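Local coordinates for protein putative cytochrome P450 120 (PDB 2VE3) that binds haem and retinoic acid and probably works as a cytochrome P450 monooxygenase that inserts oxygen into its substrate, at residues M150-A155 against P168-W173; Q282-L287 against L408-D413. All coordinates share one frame; numbering follows the deposited sequence.

Interaction 1. Residues M150-A155 against P168-W173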
ATOM      1  N   MET A 150     -12.646  -9.196   2.521  1.00 24.07           N
ATOM      2  CA  MET A 150     -12.205  -9.127   3.906  1.00 23.29           C
ATOM      3  C   MET A 150     -11.521  -7.805   4.252  1.00 23.10           C
ATOM      4  O   MET A 150     -11.936  -7.143   5.201  1.00 23.01           O
ATOM      5  CB  MET A 150     -11.284 -10.293   4.241  1.00 23.57           C
ATOM      6  CG  MET A 150     -10.860 -10.356   5.722  1.00 23.70           C
ATOM      7  SD  MET A 150      -9.431 -11.424   6.023  1.00 23.19           S
ATOM      8  CE  MET A 150      -8.174 -10.568   5.096  1.00 24.88           C
ATOM      9  N   THR A 151     -10.487  -7.425   3.496  1.00 22.21           N
ATOM     10  CA  THR A 151      -9.696  -6.246   3.866  1.00 22.08           C
ATOM     11  C   THR A 151     -10.537  -4.980   3.809  1.00 22.27           C
ATOM     12  O   THR A 151     -10.349  -4.094   4.639  1.00 22.53           O
ATOM     13  CB  THR A 151      -8.417  -6.026   3.015  1.00 21.70           C
ATOM     14  OG1 THR A 151      -8.765  -5.778   1.647  1.00 20.67           O
ATOM     15  CG2 THR A 151      -7.469  -7.194   3.121  1.00 19.65           C
ATOM     16  N   PHE A 152     -11.446  -4.889   2.835  1.00 22.69           N
ATOM     17  CA  PHE A 152     -12.402  -3.769   2.809  1.00 23.41           C
ATOM     18  C   PHE A 152     -13.253  -3.764   4.073  1.00 23.78           C
ATOM     19  O   PHE A 152     -13.419  -2.720   4.697  1.00 25.12           O
ATOM     20  CB  PHE A 152     -13.297  -3.737   1.556  1.00 23.15           C
ATOM     21  CG  PHE A 152     -14.183  -2.508   1.494  1.00 22.95           C
ATOM     22  CD1 PHE A 152     -13.636  -1.256   1.229  1.00 22.62           C
ATOM     23  CD2 PHE A 152     -15.535  -2.593   1.776  1.00 22.78           C
ATOM     24  CE1 PHE A 152     -14.440  -0.106   1.219  1.00 23.23           C
ATOM     25  CE2 PHE A 152     -16.343  -1.455   1.762  1.00 22.56           C
ATOM     26  CZ  PHE A 152     -15.794  -0.218   1.483  1.00 22.43           C
ATOM     27  N   ASP A 153     -13.780  -4.929   4.444  1.00 24.23           N
ATOM     28  CA  ASP A 153     -14.578  -5.093   5.658  1.00 24.22           C
ATOM     29  C   ASP A 153     -13.871  -4.635   6.928  1.00 23.65           C
ATOM     30  O   ASP A 153     -14.502  -4.041   7.787  1.00 22.98           O
ATOM     31  CB  ASP A 153     -15.016  -6.550   5.832  1.00 24.77           C
ATOM     32  CG  ASP A 153     -16.281  -6.878   5.063  1.00 26.65           C
ATOM     33  OD1 ASP A 153     -16.567  -6.191   4.054  1.00 28.06           O
ATOM     34  OD2 ASP A 153     -16.981  -7.834   5.467  1.00 27.49           O
ATOM     35  N   VAL A 154     -12.577  -4.942   7.050  1.00 23.10           N
ATOM     36  CA  VAL A 154     -11.786  -4.533   8.214  1.00 22.79           C
ATOM     37  C   VAL A 154     -11.632  -3.005   8.224  1.00 23.49           C
ATOM     38  O   VAL A 154     -11.811  -2.361   9.264  1.00 23.80           O
ATOM     39  CB  VAL A 154     -10.403  -5.235   8.242  1.00 22.72           C
ATOM     40  CG1 VAL A 154      -9.523  -4.702   9.347  1.00 21.76           C
ATOM     41  CG2 VAL A 154     -10.563  -6.738   8.426  1.00 22.00           C
ATOM     42  N   ALA A 155     -11.318  -2.445   7.056  1.00 22.98           N
ATOM     43  CA  ALA A 155     -11.037  -1.038   6.923  1.00 23.43           C
ATOM     44  C   ALA A 155     -12.306  -0.226   7.163  1.00 23.88           C
ATOM     45  O   ALA A 155     -12.281   0.728   7.943  1.00 24.14           O
ATOM     46  CB  ALA A 155     -10.431  -0.731   5.566  1.00 22.43           C
ATOM     47  N   PRO A 168     -24.156  -1.763   1.207  1.00 44.89           N
ATOM     48  CA  PRO A 168     -23.860  -3.051   0.633  1.00 43.32           C
ATOM     49  C   PRO A 168     -23.290  -2.683  -0.761  1.00 41.62           C
ATOM     50  O   PRO A 168     -22.813  -3.534  -1.510  1.00 41.87           O
ATOM     51  CB  PRO A 168     -25.244  -3.695   0.501  1.00 43.28           C
ATOM     52  CG  PRO A 168     -26.253  -2.520   0.545  1.00 44.06           C
ATOM     53  CD  PRO A 168     -25.436  -1.254   0.674  1.00 45.09           C
ATOM     54  N   GLN A 169     -23.356  -1.384  -1.059  1.00 39.57           N
ATOM     55  CA  GLN A 169     -22.962  -0.772  -2.325  1.00 37.73           C
ATOM     56  C   GLN A 169     -21.558  -0.175  -2.245  1.00 36.09           C
ATOM     57  O   GLN A 169     -20.977   0.215  -3.265  1.00 35.58           O
ATOM     58  CB  GLN A 169     -23.940   0.360  -2.664  1.00 37.76           C
ATOM     59  CG  GLN A 169     -25.265  -0.064  -3.257  1.00 38.03           C
ATOM     60  CD  GLN A 169     -26.143   1.130  -3.622  1.00 38.68           C
ATOM     61  OE1 GLN A 169     -26.619   1.857  -2.741  1.00 40.04           O
ATOM     62  NE2 GLN A 169     -26.371   1.334  -4.923  1.00 38.85           N
ATOM     63  N   LEU A 170     -21.038  -0.101  -1.020  1.00 34.25           N
ATOM     64  CA  LEU A 170     -19.794   0.591  -0.694  1.00 32.65           C
ATOM     65  C   LEU A 170     -18.570  -0.085  -1.318  1.00 31.43           C
ATOM     66  O   LEU A 170     -17.696   0.590  -1.867  1.00 30.65           O
ATOM     67  CB  LEU A 170     -19.641   0.665   0.830  1.00 32.39           C
ATOM     68  CG  LEU A 170     -19.139   1.949   1.499  1.00 33.06           C
ATOM     69  CD1 LEU A 170     -19.955   3.189   1.114  1.00 32.43           C
ATOM     70  CD2 LEU A 170     -19.157   1.785   3.002  1.00 33.13           C
ATOM     71  N   PHE A 171     -18.530  -1.415  -1.210  1.00 30.19           N
ATOM     72  CA  PHE A 171     -17.466  -2.262  -1.769  1.00 29.19           C
ATOM     73  C   PHE A 171     -17.454  -2.225  -3.300  1.00 28.37           C
ATOM     74  O   PHE A 171     -16.424  -1.916  -3.886  1.00 28.66           O
ATOM     75  CB  PHE A 171     -17.581  -3.698  -1.220  1.00 29.09           C
ATOM     76  CG  PHE A 171     -16.524  -4.644  -1.719  1.00 28.73           C
ATOM     77  CD1 PHE A 171     -15.207  -4.534  -1.286  1.00 28.82           C
ATOM     78  CD2 PHE A 171     -16.851  -5.664  -2.610  1.00 28.59           C
ATOM     79  CE1 PHE A 171     -14.231  -5.412  -1.743  1.00 27.11           C
ATOM     80  CE2 PHE A 171     -15.878  -6.559  -3.070  1.00 27.69           C
ATOM     81  CZ  PHE A 171     -14.564  -6.429  -2.631  1.00 28.75           C
ATOM     82  N   PRO A 172     -18.600  -2.505  -3.953  1.00 27.78           N
ATOM     83  CA  PRO A 172     -18.689  -2.396  -5.413  1.00 27.27           C
ATOM     84  C   PRO A 172     -18.197  -1.053  -5.968  1.00 26.95           C
ATOM     85  O   PRO A 172     -17.479  -1.029  -6.979  1.00 26.91           O
ATOM     86  CB  PRO A 172     -20.188  -2.540  -5.675  1.00 28.06           C
ATOM     87  CG  PRO A 172     -20.699  -3.345  -4.522  1.00 27.30           C
ATOM     88  CD  PRO A 172     -19.873  -2.965  -3.358  1.00 27.69           C
ATOM     89  N   TRP A 173     -18.576   0.043  -5.314  1.00 25.78           N
ATOM     90  CA  TRP A 173     -18.142   1.382  -5.693  1.00 25.23           C
ATOM     91  C   TRP A 173     -16.627   1.583  -5.533  1.00 24.58           C
ATOM     92  O   TRP A 173     -15.971   2.113  -6.424  1.00 24.74           O
ATOM     93  CB  TRP A 173     -18.905   2.447  -4.886  1.00 25.13           C
ATOM     94  CG  TRP A 173     -20.351   2.617  -5.294  1.00 26.00           C
ATOM     95  CD1 TRP A 173     -20.916   2.295  -6.508  1.00 26.65           C
ATOM     96  CD2 TRP A 173     -21.400   3.194  -4.512  1.00 25.94           C
ATOM     97  NE1 TRP A 173     -22.257   2.614  -6.513  1.00 25.67           N
ATOM     98  CE2 TRP A 173     -22.581   3.164  -5.303  1.00 25.92           C
ATOM     99  CE3 TRP A 173     -21.466   3.721  -3.217  1.00 27.00           C
ATOM    100  CZ2 TRP A 173     -23.808   3.645  -4.841  1.00 25.53           C
ATOM    101  CZ3 TRP A 173     -22.688   4.202  -2.758  1.00 27.05           C
ATOM    102  CH2 TRP A 173     -23.846   4.159  -3.575  1.00 25.93           C
TER
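Phe152, reaching out from helix 143-159, slides past Phe171 of helix 170-181, the two side chains running in opposite directions, and the pair illustrates how two short helical segments can meet through apolar and aromatic contacts. Both have CG anti to the backbone N (chi1 -175° for Phe152), which sends each benzyl arm past the other. The tight part is at their bases: Phe152 CB lies at the edge of the Phe171 ring, 3.5 Å from CD1, while Phe171 CA sits over one face of the Phe152 ring, 4.2 Å from its centroid, as a CH-pi contact. The ring planes meet obliquely at 51°, their centroids 5.6 Å apart. Beyond this the fit relaxes. Leu170 CG approaches the far edge of the Phe152 ring in its plane, 4.0 Å from CZ, and on the more open flank, where Asp153 and Phe171 are partly exposed, Asp153 turns through OD2 to Tyr131 of helix 121-137. Replacing Phe152 by an alanine would probably leave Phe171 CA and Leu170 facing a gap where the ring had lain. The same ring also meets His256 edge-to-face and touches Phe174, so it lies between helices 170-181 and 241-272. Behind it, Thr151 bonds to His256 and Thr260, Met150 and Val154 pack on helix 121-137, and Leu170 leans on Leu203 of helix 192-215.

Interaction 2. Residues Q282-L287 against L408-D413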
ATOM      1  N   GLN A 282       5.592 -23.250  14.627  1.00 30.08           N
ATOM      2  CA  GLN A 282       6.412 -23.681  15.752  1.00 32.03           C
ATOM      3  C   GLN A 282       6.574 -22.529  16.744  1.00 32.70           C
ATOM      4  O   GLN A 282       6.616 -22.741  17.960  1.00 33.11           O
ATOM      5  CB  GLN A 282       7.778 -24.176  15.252  1.00 31.73           C
ATOM      6  CG  GLN A 282       8.754 -24.591  16.365  1.00 33.41           C
ATOM      7  CD  GLN A 282      10.170 -24.943  15.877  1.00 33.73           C
ATOM      8  OE1 GLN A 282      10.757 -25.944  16.313  1.00 35.27           O
ATOM      9  NE2 GLN A 282      10.726 -24.114  14.985  1.00 36.58           N
ATOM     10  N   GLU A 283       6.657 -21.310  16.211  1.00 33.71           N
ATOM     11  CA  GLU A 283       6.785 -20.111  17.024  1.00 34.04           C
ATOM     12  C   GLU A 283       5.521 -19.849  17.828  1.00 35.27           C
ATOM     13  O   GLU A 283       5.598 -19.563  19.023  1.00 35.07           O
ATOM     14  CB  GLU A 283       7.140 -18.897  16.159  1.00 34.04           C
ATOM     15  CG  GLU A 283       7.247 -17.599  16.930  1.00 32.77           C
ATOM     16  CD  GLU A 283       7.640 -16.430  16.055  1.00 32.86           C
ATOM     17  OE1 GLU A 283       6.865 -16.063  15.131  1.00 30.63           O
ATOM     18  OE2 GLU A 283       8.730 -15.883  16.305  1.00 27.76           O
ATOM     19  N   GLN A 284       4.362 -19.952  17.177  1.00 36.88           N
ATOM     20  CA  GLN A 284       3.082 -19.685  17.848  1.00 38.50           C
ATOM     21  C   GLN A 284       2.654 -20.836  18.761  1.00 40.09           C
ATOM     22  O   GLN A 284       1.635 -20.730  19.459  1.00 40.82           O
ATOM     23  CB  GLN A 284       1.973 -19.325  16.846  1.00 38.25           C
ATOM     24  CG  GLN A 284       1.861 -20.273  15.680  1.00 37.85           C
ATOM     25  CD  GLN A 284       0.697 -19.984  14.755  1.00 37.57           C
ATOM     26  OE1 GLN A 284       0.530 -18.878  14.236  1.00 36.03           O
ATOM     27  NE2 GLN A 284      -0.108 -20.994  14.532  1.00 37.40           N
ATOM     28  N   ASN A 285       3.431 -21.921  18.751  1.00 41.49           N
ATOM     29  CA  ASN A 285       3.173 -23.093  19.593  1.00 43.05           C
ATOM     30  C   ASN A 285       3.949 -23.032  20.901  1.00 44.15           C
ATOM     31  O   ASN A 285       3.486 -23.539  21.926  1.00 44.47           O
ATOM     32  CB  ASN A 285       3.502 -24.398  18.854  1.00 42.65           C
ATOM     33  CG  ASN A 285       2.434 -24.795  17.838  1.00 42.87           C
ATOM     34  OD1 ASN A 285       2.592 -25.786  17.128  1.00 43.59           O
ATOM     35  ND2 ASN A 285       1.354 -24.029  17.758  1.00 42.40           N
ATOM     36  N   LYS A 286       5.132 -22.424  20.851  1.00 45.50           N
ATOM     37  CA  LYS A 286       5.924 -22.149  22.048  1.00 47.08           C
ATOM     38  C   LYS A 286       5.288 -21.029  22.887  1.00 47.90           C
ATOM     39  O   LYS A 286       5.808 -20.654  23.945  1.00 48.28           O
ATOM     40  CB  LYS A 286       7.367 -21.791  21.673  1.00 46.94           C
ATOM     41  CG  LYS A 286       8.158 -22.939  21.052  1.00 47.59           C
ATOM     42  CD  LYS A 286       9.645 -22.595  20.928  1.00 47.71           C
ATOM     43  CE  LYS A 286      10.292 -23.284  19.725  1.00 49.24           C
ATOM     44  NZ  LYS A 286      10.060 -24.767  19.678  1.00 50.28           N
ATOM     45  N   LEU A 287       4.174 -20.488  22.397  1.00 48.66           N
ATOM     46  CA  LEU A 287       3.365 -19.542  23.153  1.00 49.45           C
ATOM     47  C   LEU A 287       2.181 -20.308  23.705  1.00 50.15           C
ATOM     48  O   LEU A 287       2.341 -21.409  24.240  1.00 50.51           O
ATOM     49  CB  LEU A 287       2.869 -18.396  22.256  1.00 49.47           C
ATOM     50  CG  LEU A 287       3.865 -17.467  21.556  1.00 49.11           C
ATOM     51  CD1 LEU A 287       3.120 -16.507  20.640  1.00 49.00           C
ATOM     52  CD2 LEU A 287       4.714 -16.701  22.561  1.00 48.78           C
ATOM     53  N   LEU A 408      -4.423 -17.672  10.315  1.00 24.85           N
ATOM     54  CA  LEU A 408      -4.431 -18.562   9.165  1.00 24.97           C
ATOM     55  C   LEU A 408      -3.525 -19.771   9.393  1.00 25.45           C
ATOM     56  O   LEU A 408      -3.926 -20.905   9.136  1.00 24.98           O
ATOM     57  CB  LEU A 408      -4.028 -17.822   7.885  1.00 24.72           C
ATOM     58  CG  LEU A 408      -3.864 -18.690   6.624  1.00 24.72           C
ATOM     59  CD1 LEU A 408      -5.162 -19.364   6.204  1.00 22.86           C
ATOM     60  CD2 LEU A 408      -3.260 -17.891   5.467  1.00 23.63           C
ATOM     61  N   ILE A 409      -2.315 -19.527   9.883  1.00 26.13           N
ATOM     62  CA  ILE A 409      -1.367 -20.616  10.107  1.00 26.97           C
ATOM     63  C   ILE A 409      -1.758 -21.520  11.291  1.00 27.87           C
ATOM     64  O   ILE A 409      -1.577 -22.736  11.233  1.00 28.03           O
ATOM     65  CB  ILE A 409       0.102 -20.103  10.164  1.00 27.12           C
ATOM     66  CG1 ILE A 409       0.559 -19.749   8.746  1.00 26.35           C
ATOM     67  CG2 ILE A 409       1.042 -21.162  10.774  1.00 27.77           C
ATOM     68  CD1 ILE A 409       1.936 -19.127   8.636  1.00 26.48           C
ATOM     69  N   GLN A 410      -2.312 -20.937  12.355  1.00 28.84           N
ATOM     70  CA  GLN A 410      -2.742 -21.750  13.507  1.00 29.47           C
ATOM     71  C   GLN A 410      -3.877 -22.728  13.169  1.00 29.33           C
ATOM     72  O   GLN A 410      -3.945 -23.828  13.729  1.00 29.84           O
ATOM     73  CB  GLN A 410      -3.063 -20.888  14.741  1.00 29.52           C
ATOM     74  CG  GLN A 410      -4.432 -20.236  14.752  1.00 30.43           C
ATOM     75  CD  GLN A 410      -4.837 -19.707  16.121  1.00 30.40           C
ATOM     76  OE1 GLN A 410      -4.893 -18.498  16.335  1.00 32.03           O
ATOM     77  NE2 GLN A 410      -5.130 -20.612  17.053  1.00 32.19           N
ATOM     78  N   GLN A 411      -4.741 -22.341  12.238  1.00 29.32           N
ATOM     79  CA  GLN A 411      -5.903 -23.157  11.875  1.00 29.20           C
ATOM     80  C   GLN A 411      -5.753 -23.991  10.597  1.00 28.47           C
ATOM     81  O   GLN A 411      -6.363 -25.059  10.486  1.00 28.80           O
ATOM     82  CB  GLN A 411      -7.139 -22.269  11.737  1.00 29.64           C
ATOM     83  CG  GLN A 411      -7.528 -21.559  13.006  1.00 31.52           C
ATOM     84  CD  GLN A 411      -8.544 -20.487  12.746  1.00 35.00           C
ATOM     85  OE1 GLN A 411      -9.636 -20.756  12.229  1.00 36.79           O
ATOM     86  NE2 GLN A 411      -8.197 -19.253  13.098  1.00 34.09           N
ATOM     87  N   PHE A 412      -4.981 -23.507   9.624  1.00 27.27           N
ATOM     88  CA  PHE A 412      -4.929 -24.182   8.322  1.00 26.08           C
ATOM     89  C   PHE A 412      -3.540 -24.362   7.723  1.00 25.10           C
ATOM     90  O   PHE A 412      -2.651 -23.526   7.903  1.00 24.56           O
ATOM     91  CB  PHE A 412      -5.765 -23.433   7.279  1.00 26.52           C
ATOM     92  CG  PHE A 412      -7.231 -23.325   7.607  1.00 27.59           C
ATOM     93  CD1 PHE A 412      -8.118 -24.323   7.224  1.00 27.61           C
ATOM     94  CD2 PHE A 412      -7.732 -22.189   8.263  1.00 27.94           C
ATOM     95  CE1 PHE A 412      -9.495 -24.206   7.509  1.00 28.70           C
ATOM     96  CE2 PHE A 412      -9.095 -22.065   8.552  1.00 28.29           C
ATOM     97  CZ  PHE A 412      -9.978 -23.073   8.177  1.00 27.38           C
ATOM     98  N   ASP A 413      -3.382 -25.467   6.998  1.00 23.55           N
ATOM     99  CA  ASP A 413      -2.433 -25.540   5.906  1.00 22.55           C
ATOM    100  C   ASP A 413      -3.206 -25.227   4.639  1.00 21.94           C
ATOM    101  O   ASP A 413      -4.442 -25.291   4.626  1.00 21.60           O
ATOM    102  CB  ASP A 413      -1.824 -26.934   5.785  1.00 22.62           C
ATOM    103  CG  ASP A 413      -0.727 -27.174   6.794  1.00 23.10           C
ATOM    104  OD1 ASP A 413      -0.057 -26.197   7.197  1.00 23.14           O
ATOM    105  OD2 ASP A 413      -0.532 -28.346   7.178  1.00 23.71           O
TER
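Gln284, on the last turn of helix 274-285, extends its amide across to Ile409 and Gln410 near the end of helix 394-411, where the backbones come within 7.6 Å at the CA atoms of Gln284 and Gln410. Its CG stands between the backbone N and the carbonyl carbon (chi1 49°), and from there the chain runs out straight, so that the amide arrives end-on at the opposing helix. Gln284 CD lies 3.9 Å from Gln410 CB, and the methyl CG2 of Ile409 flanks it 4.2 Å from the same CD. The amide was probably modelled turned over, which makes the short approaches of its NE2 doubtful; the position of the group is more secure than the identity of its two ends. Gln410 crosses Gln284 at about a right angle, the amide planes 72° apart, and carries its own polar end away to Arg407, which bonds to OE1.

Outside this first shell come salt bridges and hydrogen bonds. Arg281, one turn before Gln284, donates NE to the carbonyl of Ile409 and pairs through NH1 with Asp413, whose carboxylate also meets Arg277. Helix 394-411 ends with Phe412 N bonding to Leu408 O at 2.8 Å before the chain turns into strand 412-416. Glu283, next to Gln284 in the chain, accepts the backbone N-H groups of Tyr303 and Leu304.

The chemistry is thus mixed: a buried amide meets the Ile409 methyl and the Gln410 methylene, and close by the arginine salt bridges and hydrogen bond join helix 274-285 to the chain where helix 394-411 gives way to strand, which probably helps to fix how the two helix ends are set.

How the interactions relate
Followed from the N terminus, interaction 1 comes first and closes a short loop of 12 residues, the end of helix 143-159 and the short helix 162-165 among them, folding helix 170-181 back on helix 143-159. The chain then runs through helices 192-215 and 241-272 before interaction 2 opens on helix 274-285. That contact closes a far longer loop of 120 residues, including Cys391, the probable axial ligand of the haem iron. The two loops neither nest nor cross. Their centres lie 28 Å apart, yet helix 121-137 touches segments of both interactions, and helix 394-411, which carries one side of interaction 2, also touches segment 150-155, linking two regions of the P450 fold.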